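Local coordinates for Low temperature requirement C protein (Listeria monocytogenes, PDB 1Y9I) that probably dephosphorylates phosphatidylglycerophosphate in membrane phospholipid synthesis and binds calcium and magnesium ions side by side, at residues A[62-67]-A[99-104]. Residues are numbered along the deposited sequence; the frame is centred on the assembly and turned at random.
With CA (calcium ion), chain E.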
loop_
_atom_site.group_PDB
_atom_site.type_symbol
_atom_site.label_atom_id
_atom_site.label_comp_id
_atom_site.label_asym_id
_atom_site.label_seq_id
_atom_site.Cartn_x
_atom_site.Cartn_y
_atom_site.Cartn_z
ATOM N N GLN A 62 14.331 -8.578 4.526
ATOM C CA GLN A 62 14.742 -9.963 4.707
ATOM C C GLN A 62 13.547 -10.913 4.752
ATOM O O GLN A 62 13.580 -11.994 4.153
ATOM C CB GLN A 62 15.579 -10.071 5.974
ATOM C CG GLN A 62 16.879 -9.290 5.878
ATOM C CD GLN A 62 17.453 -8.961 7.233
ATOM O OE1 GLN A 62 17.015 -9.501 8.243
ATOM N NE2 GLN A 62 18.447 -8.072 7.263
ATOM N N ASN A 63 12.490 -10.506 5.445
ATOM C CA ASN A 63 11.292 -11.330 5.545
ATOM C C ASN A 63 10.680 -11.581 4.175
ATOM O O ASN A 63 10.252 -12.695 3.875
ATOM C CB ASN A 63 10.253 -10.666 6.463
ATOM C CG ASN A 63 10.648 -10.731 7.931
ATOM O OD1 ASN A 63 11.288 -11.684 8.364
ATOM N ND2 ASN A 63 10.244 -9.727 8.707
ATOM N N ALA A 64 10.645 -10.540 3.345
ATOM C CA ALA A 64 10.079 -10.656 2.007
ATOM C C ALA A 64 10.959 -11.519 1.107
ATOM O O ALA A 64 10.449 -12.320 0.330
ATOM C CB ALA A 64 9.891 -9.270 1.391
ATOM N N VAL A 65 12.275 -11.357 1.214
ATOM C CA VAL A 65 13.204 -12.146 0.406
ATOM C C VAL A 65 13.016 -13.647 0.679
ATOM O O VAL A 65 12.902 -14.447 -0.248
ATOM C CB VAL A 65 14.677 -11.753 0.689
ATOM C CG1 VAL A 65 15.622 -12.767 0.048
ATOM C CG2 VAL A 65 14.969 -10.352 0.137
ATOM N N LEU A 66 12.971 -14.022 1.951
ATOM C CA LEU A 66 12.802 -15.426 2.319
ATOM C C LEU A 66 11.457 -15.988 1.898
ATOM O O LEU A 66 11.377 -17.081 1.335
ATOM C CB LEU A 66 12.967 -15.620 3.834
ATOM C CG LEU A 66 14.378 -15.981 4.309
ATOM C CD1 LEU A 66 15.351 -14.912 3.869
ATOM C CD2 LEU A 66 14.397 -16.133 5.826
ATOM N N THR A 67 10.393 -15.241 2.163
ATOM C CA THR A 67 9.069 -15.720 1.812
ATOM C C THR A 67 8.918 -15.908 0.304
ATOM O O THR A 67 8.443 -16.943 -0.151
ATOM C CB THR A 67 7.983 -14.757 2.349
ATOM O OG1 THR A 67 8.168 -14.579 3.758
ATOM C CG2 THR A 67 6.592 -15.319 2.104
ATOM N N GLU A 99 3.983 -9.128 -6.783
ATOM C CA GLU A 99 4.156 -7.675 -6.842
ATOM C C GLU A 99 3.814 -7.041 -5.483
ATOM O O GLU A 99 4.387 -6.023 -5.095
ATOM C CB GLU A 99 3.258 -7.063 -7.924
ATOM C CG GLU A 99 3.713 -7.316 -9.370
ATOM C CD GLU A 99 3.291 -8.678 -9.931
ATOM O OE1 GLU A 99 2.665 -9.478 -9.209
ATOM O OE2 GLU A 99 3.589 -8.950 -11.108
ATOM N N ILE A 100 2.872 -7.647 -4.769
ATOM C CA ILE A 100 2.459 -7.147 -3.457
ATOM C C ILE A 100 3.593 -7.311 -2.447
ATOM O O ILE A 100 3.934 -6.381 -1.712
ATOM C CB ILE A 100 1.211 -7.923 -2.945
ATOM C CG1 ILE A 100 -0.040 -7.453 -3.695
ATOM C CG2 ILE A 100 1.050 -7.754 -1.450
ATOM C CD1 ILE A 100 -0.429 -6.024 -3.414
ATOM N N LEU A 101 4.174 -8.504 -2.412
ATOM C CA LEU A 101 5.266 -8.780 -1.490
ATOM C C LEU A 101 6.446 -7.843 -1.747
ATOM O O LEU A 101 7.028 -7.293 -0.811
ATOM C CB LEU A 101 5.712 -10.236 -1.644
ATOM C CG LEU A 101 6.904 -10.680 -0.802
ATOM C CD1 LEU A 101 6.562 -10.590 0.681
ATOM C CD2 LEU A 101 7.275 -12.103 -1.192
ATOM N N ALA A 102 6.789 -7.657 -3.019
ATOM C CA ALA A 102 7.904 -6.796 -3.395
ATOM C C ALA A 102 7.664 -5.321 -3.061
ATOM O O ALA A 102 8.609 -4.577 -2.773
ATOM C CB ALA A 102 8.198 -6.953 -4.875
ATOM N N LEU A 103 6.410 -4.883 -3.096
ATOM C CA LEU A 103 6.138 -3.485 -2.776
ATOM C C LEU A 103 6.520 -3.206 -1.323
ATOM O O LEU A 103 6.864 -2.078 -0.974
ATOM C CB LEU A 103 4.664 -3.146 -3.002
ATOM C CG LEU A 103 4.346 -1.649 -2.891
ATOM C CD1 LEU A 103 4.931 -0.932 -4.100
ATOM C CD2 LEU A 103 2.840 -1.424 -2.823
ATOM N N SER A 104 6.470 -4.232 -0.477
ATOM C CA SER A 104 6.823 -4.058 0.930
ATOM C C SER A 104 8.317 -3.748 1.063
ATOM O O SER A 104 8.752 -3.121 2.034
ATOM C CB SER A 104 6.470 -5.316 1.738
ATOM O OG SER A 104 7.366 -6.382 1.470
HETATM CA CA CA E . 2.795 -11.329 -10.882
HETATM O O HOH W 1 4.518 -11.297 -12.714
HETATM O O HOH W 2 1.482 -10.391 -12.757
HETATM O O HOH W 3 2.791 -13.595 -11.654
#
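Leu101 packs against Ala64 where two nearly antiparallel helices of this all-helical PgpA-family bundle meet, their local axes 9.2 Å apart and 154° between their directions. The apolar contact is small and buried. CD1 of Leu101 lies 3.7 Å from CB of Ala64, while CD2 reaches the backbone, 3.5 Å from Ala64 O. CG of Leu101 is anti to its backbone N (chi1 177°), which puts one methyl on the side chain of Ala64 and the other on its carbonyl oxygen. Ser104 adds its OG beside the same Ala64 CB. Leu101 also touches Val97 of a second subunit, which extends the packing into the tetramer.

No hydrogen bond crosses between the two segments. Thr67 OG1 donates to Asn63 O at 2.8 Å, from the opposite face of the carbonyl plane to Thr67 N. Thr67 OG1 also hydrogen-bonds Tyr95 OH of the second subunit.

Near the N-terminal end of helix 97-106, Glu99 turns to the metal site. The calcium ion is bound by Tyr95 O and Asp98 OD1 of the same chain, by three waters and by Glu99. Glu99 grips it in bidentate fashion, with OE1 and OE2 each 2.5 Å from the ion.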